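Local coordinates for hydrogenase expression/formation protein HypE (Desulfovibrio vulgaris subsp. vulgaris, PDB 2Z1U) that probably uses ATP and magnesium in the maturation of nickel-iron hydrogenases, helping to make the cyanide ligands of their active site, at residues A[10-13]-A[17-20]; A[26-31]-A[37-42]; A[62-67]-A[107-112]; A[73-78]-A[115-120]. One frame throughout, in Å; residues are numbered along the deposited sequence.

Contact 1 (A[10-13]-A[17-20])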
loop_
_atom_site.group_PDB
_atom_site.type_symbol
_atom_site.label_atom_id
_atom_site.label_comp_id
_atom_site.label_asym_id
_atom_site.label_seq_id
_atom_site.Cartn_x
_atom_site.Cartn_y
_atom_site.Cartn_z
ATOM N N LEU A 10 -12.507 -17.578 -6.323
ATOM C CA LEU A 10 -12.295 -16.389 -7.148
ATOM C C LEU A 10 -13.365 -15.331 -6.902
ATOM O O LEU A 10 -13.064 -14.146 -6.898
ATOM C CB LEU A 10 -12.239 -16.745 -8.633
ATOM C CG LEU A 10 -10.858 -16.990 -9.250
ATOM C CD1 LEU A 10 -10.991 -17.155 -10.762
ATOM C CD2 LEU A 10 -9.858 -15.859 -8.912
ATOM N N ASP A 11 -14.606 -15.776 -6.679
ATOM C CA ASP A 11 -15.752 -14.897 -6.389
ATOM C C ASP A 11 -15.467 -13.782 -5.389
ATOM O O ASP A 11 -16.053 -12.702 -5.486
ATOM C CB ASP A 11 -16.935 -15.706 -5.839
ATOM C CG ASP A 11 -17.235 -16.951 -6.655
ATOM O OD1 ASP A 11 -18.436 -17.237 -6.841
ATOM O OD2 ASP A 11 -16.288 -17.657 -7.084
ATOM N N TYR A 12 -14.591 -14.053 -4.418
ATOM C CA TYR A 12 -14.262 -13.084 -3.370
ATOM C C TYR A 12 -13.426 -11.913 -3.877
ATOM O O TYR A 12 -13.254 -10.923 -3.159
ATOM C CB TYR A 12 -13.577 -13.762 -2.176
ATOM C CG TYR A 12 -14.525 -14.594 -1.328
ATOM C CD1 TYR A 12 -14.337 -15.969 -1.181
ATOM C CD2 TYR A 12 -15.610 -14.004 -0.673
ATOM C CE1 TYR A 12 -15.206 -16.745 -0.404
ATOM C CE2 TYR A 12 -16.495 -14.780 0.107
ATOM C CZ TYR A 12 -16.277 -16.138 0.236
ATOM O OH TYR A 12 -17.145 -16.896 0.998
ATOM N N GLY A 13 -12.923 -12.020 -5.107
ATOM C CA GLY A 13 -12.154 -10.938 -5.728
ATOM C C GLY A 13 -12.835 -10.230 -6.890
ATOM O O GLY A 13 -12.231 -9.356 -7.534
ATOM N N ARG A 17 -21.262 -9.480 -4.446
ATOM C CA ARG A 17 -21.881 -9.715 -3.133
ATOM C C ARG A 17 -20.986 -10.461 -2.123
ATOM O O ARG A 17 -20.924 -10.084 -0.949
ATOM C CB ARG A 17 -23.255 -10.411 -3.267
ATOM C CG ARG A 17 -23.269 -11.666 -4.147
ATOM C CD ARG A 17 -24.490 -12.597 -3.867
ATOM N NE ARG A 17 -24.398 -13.191 -2.534
ATOM C CZ ARG A 17 -23.594 -14.202 -2.201
ATOM N NH1 ARG A 17 -22.811 -14.788 -3.103
ATOM N NH2 ARG A 17 -23.577 -14.634 -0.950
ATOM N N ALA A 18 -20.317 -11.521 -2.581
ATOM C CA ALA A 18 -19.386 -12.287 -1.741
ATOM C C ALA A 18 -18.163 -11.438 -1.316
ATOM O O ALA A 18 -17.692 -11.536 -0.171
ATOM C CB ALA A 18 -18.939 -13.548 -2.458
ATOM N N SER A 19 -17.657 -10.619 -2.235
ATOM C CA SER A 19 -16.591 -9.662 -1.911
ATOM C C SER A 19 -16.987 -8.786 -0.727
ATOM O O SER A 19 -16.239 -8.680 0.247
ATOM C CB SER A 19 -16.242 -8.767 -3.116
ATOM O OG SER A 19 -15.279 -9.373 -3.962
ATOM N N HIS A 20 -18.168 -8.169 -0.817
ATOM C CA HIS A 20 -18.648 -7.264 0.221
ATOM C C HIS A 20 -18.873 -8.000 1.546
ATOM O O HIS A 20 -18.622 -7.446 2.615
ATOM C CB HIS A 20 -19.915 -6.519 -0.235
ATOM C CG HIS A 20 -19.688 -5.607 -1.403
ATOM N ND1 HIS A 20 -19.862 -6.011 -2.710
ATOM C CD2 HIS A 20 -19.276 -4.318 -1.465
ATOM C CE1 HIS A 20 -19.573 -5.012 -3.524
ATOM N NE2 HIS A 20 -19.224 -3.971 -2.794
HETATM O O HOH W 1 -13.371 -8.964 -0.805
#
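Ser19 and Tyr12 make the one direct hydrogen bond between 10-13 and 17-20: Ser19 OG donates to Tyr12 O over 2.7 Å. The hydroxyl does not approach along a lone pair. It sits above the carbonyl plane, with a C=O...donor angle of 101°, as if perched on the peptide group. Its rotation about the first torsion (chi1 -86°) leaves OG beside the serine's own backbone N and anti to the carbonyl carbon, which turns it back toward the incoming chain. A water lends a second link, donating to Tyr12 O and to Ser19 O, so that Tyr12 O accepts from two directions.

One residue earlier on the helix, Ala18 meets the Tyr12 ring. Ala18 O lies in the ring plane at its edge, 3.3 Å from Tyr12 CD2, while the methyl Ala18 CB packs against Tyr12 CE2 at 3.8 Å. The same ring runs on along the helix to touch Arg21 and Leu22.

Here a short 3-10 turn, closed by Gly13 N to Leu10 O, doubles back on the first turn of helix 17-31 across a glycine-rich loop. As in other PurM-like proteins, this N-terminal glycine-rich segment probably borders the nucleotide site; the Ser19 side chain lies about 6 Å from bound ATP.

Further out, the loop itself is tied down. Gly15 N is hydrogen-bonded to Ser19 OG, giving that hydroxyl a second partner, and Ser14 OG is bonded to Asp11 O. Gly13 O is held by Arg223 of the second subunit, a residue of an ATP site.

Contact 2 (A[26-31]-A[37-42]). With MG (magnesium ion), chain C; ATP (adenosine-5'-triphosphate), chain D.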
loop_
_atom_site.group_PDB
_atom_site.type_symbol
_atom_site.label_atom_id
_atom_site.label_comp_id
_atom_site.label_asym_id
_atom_site.label_seq_id
_atom_site.Cartn_x
_atom_site.Cartn_y
_atom_site.Cartn_z
ATOM N N LEU A 26 -15.400 -10.340 7.839
ATOM C CA LEU A 26 -14.073 -10.711 8.312
ATOM C C LEU A 26 -13.221 -9.507 8.677
ATOM O O LEU A 26 -12.861 -9.337 9.843
ATOM C CB LEU A 26 -13.333 -11.594 7.297
ATOM C CG LEU A 26 -11.918 -12.043 7.709
ATOM C CD1 LEU A 26 -11.940 -12.926 8.961
ATOM C CD2 LEU A 26 -11.223 -12.750 6.565
ATOM N N PHE A 27 -12.905 -8.681 7.679
ATOM C CA PHE A 27 -11.954 -7.579 7.864
ATOM C C PHE A 27 -12.469 -6.529 8.847
ATOM O O PHE A 27 -11.792 -6.231 9.829
ATOM C CB PHE A 27 -11.559 -6.943 6.521
ATOM C CG PHE A 27 -10.823 -7.880 5.599
ATOM C CD1 PHE A 27 -9.569 -8.397 5.952
ATOM C CD2 PHE A 27 -11.364 -8.228 4.362
ATOM C CE1 PHE A 27 -8.884 -9.267 5.097
ATOM C CE2 PHE A 27 -10.684 -9.101 3.500
ATOM C CZ PHE A 27 -9.446 -9.621 3.869
ATOM N N LEU A 28 -13.669 -5.997 8.595
ATOM C CA LEU A 28 -14.293 -5.013 9.490
ATOM C C LEU A 28 -14.512 -5.554 10.892
ATOM O O LEU A 28 -14.379 -4.822 11.874
ATOM C CB LEU A 28 -15.642 -4.533 8.936
ATOM C CG LEU A 28 -15.582 -3.229 8.152
ATOM C CD1 LEU A 28 -14.621 -3.334 6.951
ATOM C CD2 LEU A 28 -16.988 -2.819 7.728
ATOM N N ARG A 29 -14.847 -6.837 10.984
ATOM C CA ARG A 29 -15.097 -7.455 12.280
ATOM C C ARG A 29 -13.842 -7.383 13.143
ATOM O O ARG A 29 -13.894 -6.954 14.298
ATOM C CB ARG A 29 -15.562 -8.898 12.112
ATOM C CG ARG A 29 -16.207 -9.483 13.361
ATOM C CD ARG A 29 -16.738 -10.887 13.104
ATOM N NE ARG A 29 -15.749 -11.885 13.515
ATOM C CZ ARG A 29 -15.052 -12.671 12.694
ATOM N NH1 ARG A 29 -15.231 -12.618 11.379
ATOM N NH2 ARG A 29 -14.184 -13.538 13.200
ATOM N N HIS A 30 -12.710 -7.785 12.572
ATOM C CA HIS A 30 -11.439 -7.789 13.302
ATOM C C HIS A 30 -10.778 -6.418 13.476
ATOM O O HIS A 30 -10.104 -6.176 14.489
ATOM C CB HIS A 30 -10.453 -8.766 12.653
ATOM C CG HIS A 30 -10.762 -10.204 12.928
ATOM N ND1 HIS A 30 -10.253 -10.875 14.018
ATOM C CD2 HIS A 30 -11.533 -11.097 12.263
ATOM C CE1 HIS A 30 -10.696 -12.120 14.012
ATOM N NE2 HIS A 30 -11.475 -12.281 12.958
ATOM N N PHE A 31 -10.958 -5.534 12.493
ATOM C CA PHE A 31 -10.310 -4.212 12.506
ATOM C C PHE A 31 -11.169 -3.150 13.210
ATOM O O PHE A 31 -10.667 -2.073 13.564
ATOM C CB PHE A 31 -9.937 -3.771 11.084
ATOM C CG PHE A 31 -9.032 -4.750 10.345
ATOM C CD1 PHE A 31 -8.255 -5.685 11.038
ATOM C CD2 PHE A 31 -8.955 -4.724 8.954
ATOM C CE1 PHE A 31 -7.431 -6.581 10.352
ATOM C CE2 PHE A 31 -8.122 -5.613 8.267
ATOM C CZ PHE A 31 -7.358 -6.535 8.971
ATOM N N GLY A 37 -15.397 1.526 9.097
ATOM C CA GLY A 37 -16.816 1.114 9.013
ATOM C C GLY A 37 -17.590 1.892 7.961
ATOM O O GLY A 37 -18.590 1.443 7.433
ATOM N N THR A 38 -17.087 3.070 7.644
ATOM C CA THR A 38 -17.679 3.940 6.651
ATOM C C THR A 38 -17.799 3.253 5.253
ATOM O O THR A 38 -18.754 3.505 4.503
ATOM C CB THR A 38 -16.842 5.240 6.637
ATOM O OG1 THR A 38 -17.697 6.372 6.572
ATOM C CG2 THR A 38 -15.851 5.250 5.541
ATOM N N LEU A 39 -16.850 2.364 4.928
ATOM C CA LEU A 39 -16.878 1.585 3.673
ATOM C C LEU A 39 -17.020 2.465 2.417
ATOM O O LEU A 39 -17.788 2.159 1.484
ATOM C CB LEU A 39 -17.944 0.470 3.719
ATOM C CG LEU A 39 -17.672 -0.702 4.677
ATOM C CD1 LEU A 39 -18.819 -1.675 4.707
ATOM C CD2 LEU A 39 -16.374 -1.413 4.289
ATOM N N ASN A 40 -16.299 3.583 2.423
ATOM C CA ASN A 40 -16.263 4.476 1.285
ATOM C C ASN A 40 -15.012 4.196 0.447
ATOM O O ASN A 40 -14.196 3.323 0.807
ATOM C CB ASN A 40 -16.285 5.934 1.761
ATOM C CG ASN A 40 -17.675 6.384 2.202
ATOM O OD1 ASN A 40 -17.814 7.178 3.130
ATOM N ND2 ASN A 40 -18.704 5.876 1.545
ATOM N N ASP A 41 -14.843 4.945 -0.646
ATOM C CA ASP A 41 -13.670 4.782 -1.515
ATOM C C ASP A 41 -12.360 5.204 -0.844
ATOM O O ASP A 41 -11.276 4.846 -1.311
ATOM C CB ASP A 41 -13.840 5.618 -2.773
ATOM C CG ASP A 41 -14.973 5.137 -3.612
ATOM O OD1 ASP A 41 -16.068 5.736 -3.543
ATOM O OD2 ASP A 41 -14.749 4.150 -4.325
ATOM N N ALA A 42 -12.474 5.986 0.227
ATOM C CA ALA A 42 -11.313 6.368 1.028
ATOM C C ALA A 42 -11.741 6.548 2.472
ATOM O O ALA A 42 -12.924 6.735 2.755
ATOM C CB ALA A 42 -10.675 7.660 0.482
HETATM MG MG MG C . -13.420 3.241 -6.017
HETATM P PG ATP D . -11.797 -1.629 -6.582
HETATM O O1G ATP D . -10.730 -2.262 -5.669
HETATM O O2G ATP D . -12.714 -2.660 -7.165
HETATM O O3G ATP D . -11.247 -0.648 -7.607
HETATM P PB ATP D . -12.570 0.299 -4.541
HETATM O O1B ATP D . -11.054 0.253 -4.260
HETATM O O2B ATP D . -13.205 1.639 -4.759
HETATM O O3B ATP D . -12.841 -0.754 -5.717
HETATM P PA ATP D . -13.042 -1.815 -2.691
HETATM O O1A ATP D . -14.093 -2.725 -3.322
HETATM O O2A ATP D . -11.639 -2.309 -2.914
HETATM O O3A ATP D . -13.296 -0.290 -3.231
HETATM O "O5'" ATP D . -13.330 -1.552 -1.169
HETATM C "C5'" ATP D . -14.660 -1.393 -0.656
HETATM C "C4'" ATP D . -14.527 -0.991 0.797
HETATM O "O4'" ATP D . -13.997 -2.135 1.497
HETATM C "C3'" ATP D . -13.541 0.145 1.006
HETATM O "O3'" ATP D . -14.050 0.994 2.053
HETATM C "C2'" ATP D . -12.256 -0.532 1.492
HETATM O "O2'" ATP D . -11.558 0.324 2.397
HETATM C "C1'" ATP D . -12.783 -1.797 2.198
HETATM N N9 ATP D . -11.862 -2.961 2.099
HETATM C C8 ATP D . -11.648 -3.746 1.033
HETATM N N7 ATP D . -10.753 -4.717 1.331
HETATM C C5 ATP D . -10.375 -4.500 2.605
HETATM C C6 ATP D . -9.441 -5.146 3.558
HETATM N N6 ATP D . -8.711 -6.209 3.156
HETATM N N1 ATP D . -9.352 -4.633 4.780
HETATM C C2 ATP D . -10.054 -3.565 5.207
HETATM N N3 ATP D . -10.932 -2.942 4.385
HETATM C C4 ATP D . -11.113 -3.374 3.110
HETATM O O HOH W 2 -15.219 1.599 -6.596
#
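Leu28 and Gly37 mark the closest approach of the two backbones, their CA atoms 6.6 Å apart, where the helix with its wider pi-type turn at 26-28 faces an irregular chain that turns at Leu39 with a positive phi of 53°. Leu28 and Leu39 reach toward each other tip to tip. Leu28 CD2 meets Leu39 CD1 at 3.7 Å, and Leu28 CD1 meets Leu39 CD2; Leu28 CD2 also brushes Gly37 CA.

Beside this small apolar bridge both segments grip the nucleotide. The amino nitrogen N6 of ATP sits 3.3 Å above the Phe27 ring, over its centre, whereas Phe31 offers its edge, with ATP N1 in the ring plane and 3.8 Å from Phe31 CE2. On the other segment, ATP O3' donates a 2.6 Å hydrogen bond to Asn40 O, and Leu39 CD2 touches the ribose oxygen O4'. Asp41 OD2 binds magnesium at 2.3 Å, and ATP O2B is a ligand of the same ion at 2.0 Å. Asp81 and Asp220 of the second subunit complete its protein ligands, while Arg219 of that subunit holds Asp41 OD1 in a salt bridge and probably steadies the carboxylate. Adenine cradled by a helix, ribose by a loop and the phosphates bridged through magnesium to aspartates of both chains make up the intersubunit nucleotide site of the PurM-like dimer.

Contact 3 (A[62-67]-A[107-112])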
loop_
_atom_site.group_PDB
_atom_site.type_symbol
_atom_site.label_atom_id
_atom_site.label_comp_id
_atom_site.label_asym_id
_atom_site.label_seq_id
_atom_site.Cartn_x
_atom_site.Cartn_y
_atom_site.Cartn_z
ATOM N N PRO A 62 7.656 -19.261 5.392
ATOM C CA PRO A 62 6.224 -19.557 5.508
ATOM C C PRO A 62 5.402 -18.420 6.129
ATOM O O PRO A 62 5.965 -17.468 6.675
ATOM C CB PRO A 62 6.199 -20.784 6.424
ATOM C CG PRO A 62 7.389 -20.611 7.296
ATOM C CD PRO A 62 8.440 -19.960 6.434
ATOM N N ILE A 63 4.081 -18.545 6.046
ATOM C CA ILE A 63 3.158 -17.515 6.515
ATOM C C ILE A 63 3.140 -17.481 8.031
ATOM O O ILE A 63 3.038 -16.404 8.622
ATOM C CB ILE A 63 1.714 -17.764 5.984
ATOM C CG1 ILE A 63 1.672 -17.639 4.462
ATOM C CG2 ILE A 63 0.706 -16.833 6.648
ATOM C CD1 ILE A 63 0.261 -17.795 3.878
ATOM N N PHE A 64 3.228 -18.667 8.637
ATOM C CA PHE A 64 3.258 -18.835 10.093
ATOM C C PHE A 64 4.615 -19.385 10.539
ATOM O O PHE A 64 5.169 -20.290 9.904
ATOM C CB PHE A 64 2.110 -19.752 10.572
ATOM C CG PHE A 64 0.719 -19.234 10.220
ATOM C CD1 PHE A 64 0.115 -18.233 10.980
ATOM C CD2 PHE A 64 0.025 -19.747 9.126
ATOM C CE1 PHE A 64 -1.150 -17.724 10.644
ATOM C CE2 PHE A 64 -1.247 -19.254 8.784
ATOM C CZ PHE A 64 -1.833 -18.238 9.547
ATOM N N PHE A 65 5.140 -18.829 11.632
ATOM C CA PHE A 65 6.454 -19.210 12.192
ATOM C C PHE A 65 6.445 -18.924 13.698
ATOM O O PHE A 65 5.582 -18.190 14.163
ATOM C CB PHE A 65 7.594 -18.443 11.488
ATOM C CG PHE A 65 7.256 -17.006 11.153
ATOM C CD1 PHE A 65 7.526 -15.983 12.062
ATOM C CD2 PHE A 65 6.662 -16.677 9.932
ATOM C CE1 PHE A 65 7.213 -14.653 11.754
ATOM C CE2 PHE A 65 6.335 -15.354 9.624
ATOM C CZ PHE A 65 6.614 -14.340 10.540
ATOM N N PRO A 66 7.358 -19.544 14.479
ATOM C CA PRO A 66 7.453 -19.174 15.892
ATOM C C PRO A 66 7.596 -17.662 16.087
ATOM O O PRO A 66 8.474 -17.042 15.480
ATOM C CB PRO A 66 8.720 -19.902 16.348
ATOM C CG PRO A 66 8.736 -21.126 15.503
ATOM C CD PRO A 66 8.284 -20.645 14.151
ATOM N N GLY A 67 6.714 -17.081 16.898
ATOM C CA GLY A 67 6.806 -15.669 17.271
ATOM C C GLY A 67 6.080 -14.690 16.367
ATOM O O GLY A 67 6.049 -13.490 16.653
ATOM N N LEU A 107 -6.463 -17.228 6.207
ATOM C CA LEU A 107 -6.822 -15.817 6.085
ATOM C C LEU A 107 -7.341 -15.223 7.400
ATOM O O LEU A 107 -6.886 -14.157 7.813
ATOM C CB LEU A 107 -7.842 -15.613 4.958
ATOM C CG LEU A 107 -8.330 -14.186 4.696
ATOM C CD1 LEU A 107 -7.198 -13.248 4.271
ATOM C CD2 LEU A 107 -9.435 -14.209 3.645
ATOM N N GLU A 108 -8.275 -15.915 8.052
ATOM C CA GLU A 108 -8.833 -15.453 9.328
ATOM C C GLU A 108 -7.792 -15.356 10.457
ATOM O O GLU A 108 -7.815 -14.403 11.234
ATOM C CB GLU A 108 -10.029 -16.322 9.768
ATOM C CG GLU A 108 -10.595 -15.918 11.133
ATOM C CD GLU A 108 -12.042 -16.317 11.345
ATOM O OE1 GLU A 108 -12.356 -17.532 11.334
ATOM O OE2 GLU A 108 -12.862 -15.401 11.556
ATOM N N ARG A 109 -6.901 -16.341 10.554
ATOM C CA ARG A 109 -5.801 -16.286 11.515
ATOM C C ARG A 109 -4.890 -15.078 11.270
ATOM O O ARG A 109 -4.468 -14.407 12.214
ATOM C CB ARG A 109 -4.971 -17.564 11.460
ATOM C CG ARG A 109 -5.630 -18.767 12.128
ATOM C CD ARG A 109 -4.603 -19.882 12.324
ATOM N NE ARG A 109 -4.371 -20.640 11.092
ATOM C CZ ARG A 109 -3.273 -21.346 10.825
ATOM N NH1 ARG A 109 -2.262 -21.404 11.694
ATOM N NH2 ARG A 109 -3.183 -21.997 9.669
ATOM N N VAL A 110 -4.605 -14.800 10.000
ATOM C CA VAL A 110 -3.744 -13.670 9.625
ATOM C C VAL A 110 -4.437 -12.342 9.937
ATOM O O VAL A 110 -3.825 -11.429 10.507
ATOM C CB VAL A 110 -3.355 -13.727 8.140
ATOM C CG1 VAL A 110 -2.682 -12.412 7.706
ATOM C CG2 VAL A 110 -2.437 -14.918 7.877
ATOM N N VAL A 111 -5.715 -12.254 9.566
ATOM C CA VAL A 111 -6.550 -11.089 9.855
ATOM C C VAL A 111 -6.656 -10.862 11.369
ATOM O O VAL A 111 -6.497 -9.733 11.832
ATOM C CB VAL A 111 -7.959 -11.205 9.192
ATOM C CG1 VAL A 111 -8.885 -10.136 9.717
ATOM C CG2 VAL A 111 -7.831 -11.101 7.667
ATOM N N ALA A 112 -6.923 -11.928 12.127
ATOM C CA ALA A 112 -6.928 -11.868 13.602
ATOM C C ALA A 112 -5.605 -11.324 14.179
ATOM O O ALA A 112 -5.617 -10.473 15.075
ATOM C CB ALA A 112 -7.249 -13.247 14.198
#
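Phe64 and Arg109 lie flat on one another: the guanidinium plane is only 12° from the ring plane, with the centres 3.9 Å apart. Arg109 CZ stands over the ring face, 25° off the normal, so the stack is also a cation-pi interaction. Arg109 NH1 is over the ring centre, and Arg109 NH2 comes within 3.5 Å of Phe64 CE2. A bend at chi3 (-80°) folds the arginine over the ring instead of letting it run straight out, and the aliphatic Arg109 CB closes on Phe64 CZ at 3.7 Å. The charged group can thus spread over an aromatic face near the protein surface.

The opposite face of Phe64 rests on its neighbour, with Ile63 CG2 lying 3.8 Å above the plane toward the rim. The ring is therefore layered between a methyl and a guanidinium.

This packing belongs to the N-terminal domain of the AIR synthase family. There the tiny hairpin of strands 64-65 and 68-69, leading into helix 70-83, rides on one side of helix 104-121, while Leu107 and Val111 turn from the same helix to helix 17-31.

Deeper in, Val110 packs against both Ile63 and Phe64. Ile63 and Val110 cross at about a right angle, meeting through CG2 of each at 3.9 Å. The same Val110 CG2 reaches Phe64 CZ at 3.8 Å, obliquely to the ring, because this branch is the one set beside the backbone N while CG1 is anti to it. Val110 and Ile63 both continue onto Ile70 at the start of helix 70-83.

Contact 4 (A[73-78]-A[115-120])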
loop_
_atom_site.group_PDB
_atom_site.type_symbol
_atom_site.label_atom_id
_atom_site.label_comp_id
_atom_site.label_asym_id
_atom_site.label_seq_id
_atom_site.Cartn_x
_atom_site.Cartn_y
_atom_site.Cartn_z
ATOM N N LEU A 73 3.811 -9.298 10.954
ATOM C CA LEU A 73 4.821 -8.540 10.189
ATOM C C LEU A 73 4.220 -7.313 9.484
ATOM O O LEU A 73 4.782 -6.202 9.544
ATOM C CB LEU A 73 5.495 -9.459 9.155
ATOM C CG LEU A 73 6.913 -10.008 9.369
ATOM C CD1 LEU A 73 7.297 -10.230 10.834
ATOM C CD2 LEU A 73 7.225 -11.242 8.472
ATOM N N ALA A 74 3.072 -7.521 8.835
ATOM C CA ALA A 74 2.404 -6.465 8.081
ATOM C C ALA A 74 2.069 -5.229 8.951
ATOM O O ALA A 74 2.279 -4.083 8.527
ATOM C CB ALA A 74 1.166 -7.015 7.404
ATOM N N VAL A 75 1.576 -5.461 10.168
ATOM C CA VAL A 75 1.322 -4.354 11.104
ATOM C C VAL A 75 2.608 -3.793 11.762
ATOM O O VAL A 75 2.895 -2.593 11.637
ATOM C CB VAL A 75 0.235 -4.728 12.142
ATOM C CG1 VAL A 75 0.086 -3.653 13.199
ATOM C CG2 VAL A 75 -1.108 -4.945 11.416
ATOM N N HIS A 76 3.362 -4.645 12.467
ATOM C CA HIS A 76 4.568 -4.198 13.191
ATOM C C HIS A 76 5.588 -3.480 12.305
ATOM O O HIS A 76 6.107 -2.416 12.669
ATOM C CB HIS A 76 5.269 -5.377 13.909
ATOM C CG HIS A 76 4.425 -6.035 14.959
ATOM N ND1 HIS A 76 4.594 -7.351 15.339
ATOM C CD2 HIS A 76 3.391 -5.563 15.696
ATOM C CE1 HIS A 76 3.705 -7.656 16.269
ATOM N NE2 HIS A 76 2.960 -6.590 16.495
ATOM N N GLY A 77 5.861 -4.051 11.141
ATOM C CA GLY A 77 6.922 -3.508 10.254
ATOM C C GLY A 77 6.578 -2.090 9.807
ATOM O O GLY A 77 7.454 -1.214 9.721
ATOM N N THR A 78 5.299 -1.855 9.531
ATOM C CA THR A 78 4.850 -0.570 8.997
ATOM C C THR A 78 4.670 0.471 10.131
ATOM O O THR A 78 5.053 1.644 9.979
ATOM C CB THR A 78 3.608 -0.754 8.106
ATOM O OG1 THR A 78 4.025 -1.389 6.887
ATOM C CG2 THR A 78 2.966 0.571 7.762
ATOM N N GLY A 115 -5.459 -7.461 13.498
ATOM C CA GLY A 115 -6.350 -6.777 14.430
ATOM C C GLY A 115 -5.706 -6.615 15.789
ATOM O O GLY A 115 -5.642 -5.514 16.320
ATOM N N LYS A 116 -5.216 -7.725 16.334
ATOM C CA LYS A 116 -4.526 -7.759 17.622
ATOM C C LYS A 116 -3.277 -6.861 17.667
ATOM O O LYS A 116 -3.045 -6.132 18.646
ATOM C CB LYS A 116 -4.131 -9.203 17.949
ATOM C CG LYS A 116 -3.790 -9.449 19.422
ATOM C CD LYS A 116 -2.785 -10.592 19.565
ATOM C CE LYS A 116 -2.405 -10.848 21.019
ATOM N NZ LYS A 116 -1.211 -11.722 21.072
ATOM N N ALA A 117 -2.461 -6.932 16.615
ATOM C CA ALA A 117 -1.243 -6.141 16.544
ATOM C C ALA A 117 -1.549 -4.636 16.483
ATOM O O ALA A 117 -0.896 -3.825 17.149
ATOM C CB ALA A 117 -0.375 -6.580 15.333
ATOM N N ALA A 118 -2.542 -4.271 15.686
ATOM C CA ALA A 118 -2.939 -2.874 15.558
ATOM C C ALA A 118 -3.468 -2.309 16.891
ATOM O O ALA A 118 -3.117 -1.185 17.265
ATOM C CB ALA A 118 -3.987 -2.708 14.438
ATOM N N ARG A 119 -4.299 -3.088 17.593
ATOM C CA ARG A 119 -4.797 -2.702 18.924
ATOM C C ARG A 119 -3.660 -2.456 19.892
ATOM O O ARG A 119 -3.668 -1.455 20.606
ATOM C CB ARG A 119 -5.716 -3.767 19.529
ATOM C CG ARG A 119 -7.081 -3.797 18.940
ATOM C CD ARG A 119 -7.955 -4.861 19.609
ATOM N NE ARG A 119 -8.556 -5.627 18.528
ATOM C CZ ARG A 119 -8.352 -6.919 18.301
ATOM N NH1 ARG A 119 -7.615 -7.649 19.127
ATOM N NH2 ARG A 119 -8.931 -7.484 17.247
ATOM N N GLU A 120 -2.703 -3.380 19.917
ATOM C CA GLU A 120 -1.556 -3.302 20.826
ATOM C C GLU A 120 -0.669 -2.109 20.518
ATOM O O GLU A 120 -0.135 -1.485 21.431
ATOM C CB GLU A 120 -0.745 -4.610 20.800
ATOM C CG GLU A 120 -1.596 -5.796 21.318
ATOM C CD GLU A 120 -0.805 -7.063 21.620
ATOM O OE1 GLU A 120 0.365 -7.165 21.182
ATOM O OE2 GLU A 120 -1.373 -7.960 22.301
HETATM O O HOH W 3 0.952 -8.493 18.360
#
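Val75 and Ala117 are the central pair where two helices of the PurM-like N-terminal alpha/beta domain pack side by side. The segments 73-78 and 115-120 run in nearly the same direction, 26° apart, with axes 8.8 Å from each other at closest approach. Such a close approach goes with small residues on one side: the second helix presents two alanines.

In the tight half the side chains that meet are all apolar. Val75 CG1 stands anti to the backbone N (chi1 174°) and points across the gap, touching Ala117 CB at 3.7 Å. The same methyl comes as near to Ala118 N, so it rests against the helix backbone itself, with Ala118 CB a looser neighbour. Ala117 CB also meets Val75 CB, so both atoms of the valine press on one methyl. Behind this layer, helix 70-83 is fastened to the sheet, for Ala74 O and Thr78 OG1 are both hydrogen-bonded to Thr145 on strand 141-151.

Toward the solvent side the contact changes character. His76 lays its ring obliquely against the alanine methyl, with His76 NE2 3.5 Å from Ala117 CB, while ND1 is fixed by a hydrogen bond to Ser198. That bond probably settles the ring's rotation and leaves NE2 to face the neighbouring helix. No direct polar bond joins the two segments. Farther out, Lys116 and Glu120, one turn apart on their own helix, form only a long ion pair. What spans the gap is water: one molecule lies in the plane of the His76 ring, weakly bonded to NE2, and donates to Glu120 OE1 over 3.2 Å.

Contacts 1 and 2 follow each other along the chain and share helix 17-31, their centres 15 Å apart; both touch the second subunit. Contacts 3 and 4 share helix 104-121, with centres 12 Å apart and segments that alternate in sequence. Helix 17-31 is joined to helix 104-121 by direct contacts: Arg29 of contact 2 forms a salt bridge with Glu108 of contact 3, Phe27 packs on Val111, and His30 O probably accepts a bond from Arg119 of contact 4. A continuous run of helices thus links the intersubunit nucleotide site at contacts 1 and 2 to the buried contact 4, whose centre lies about 11 Å from that of the chain.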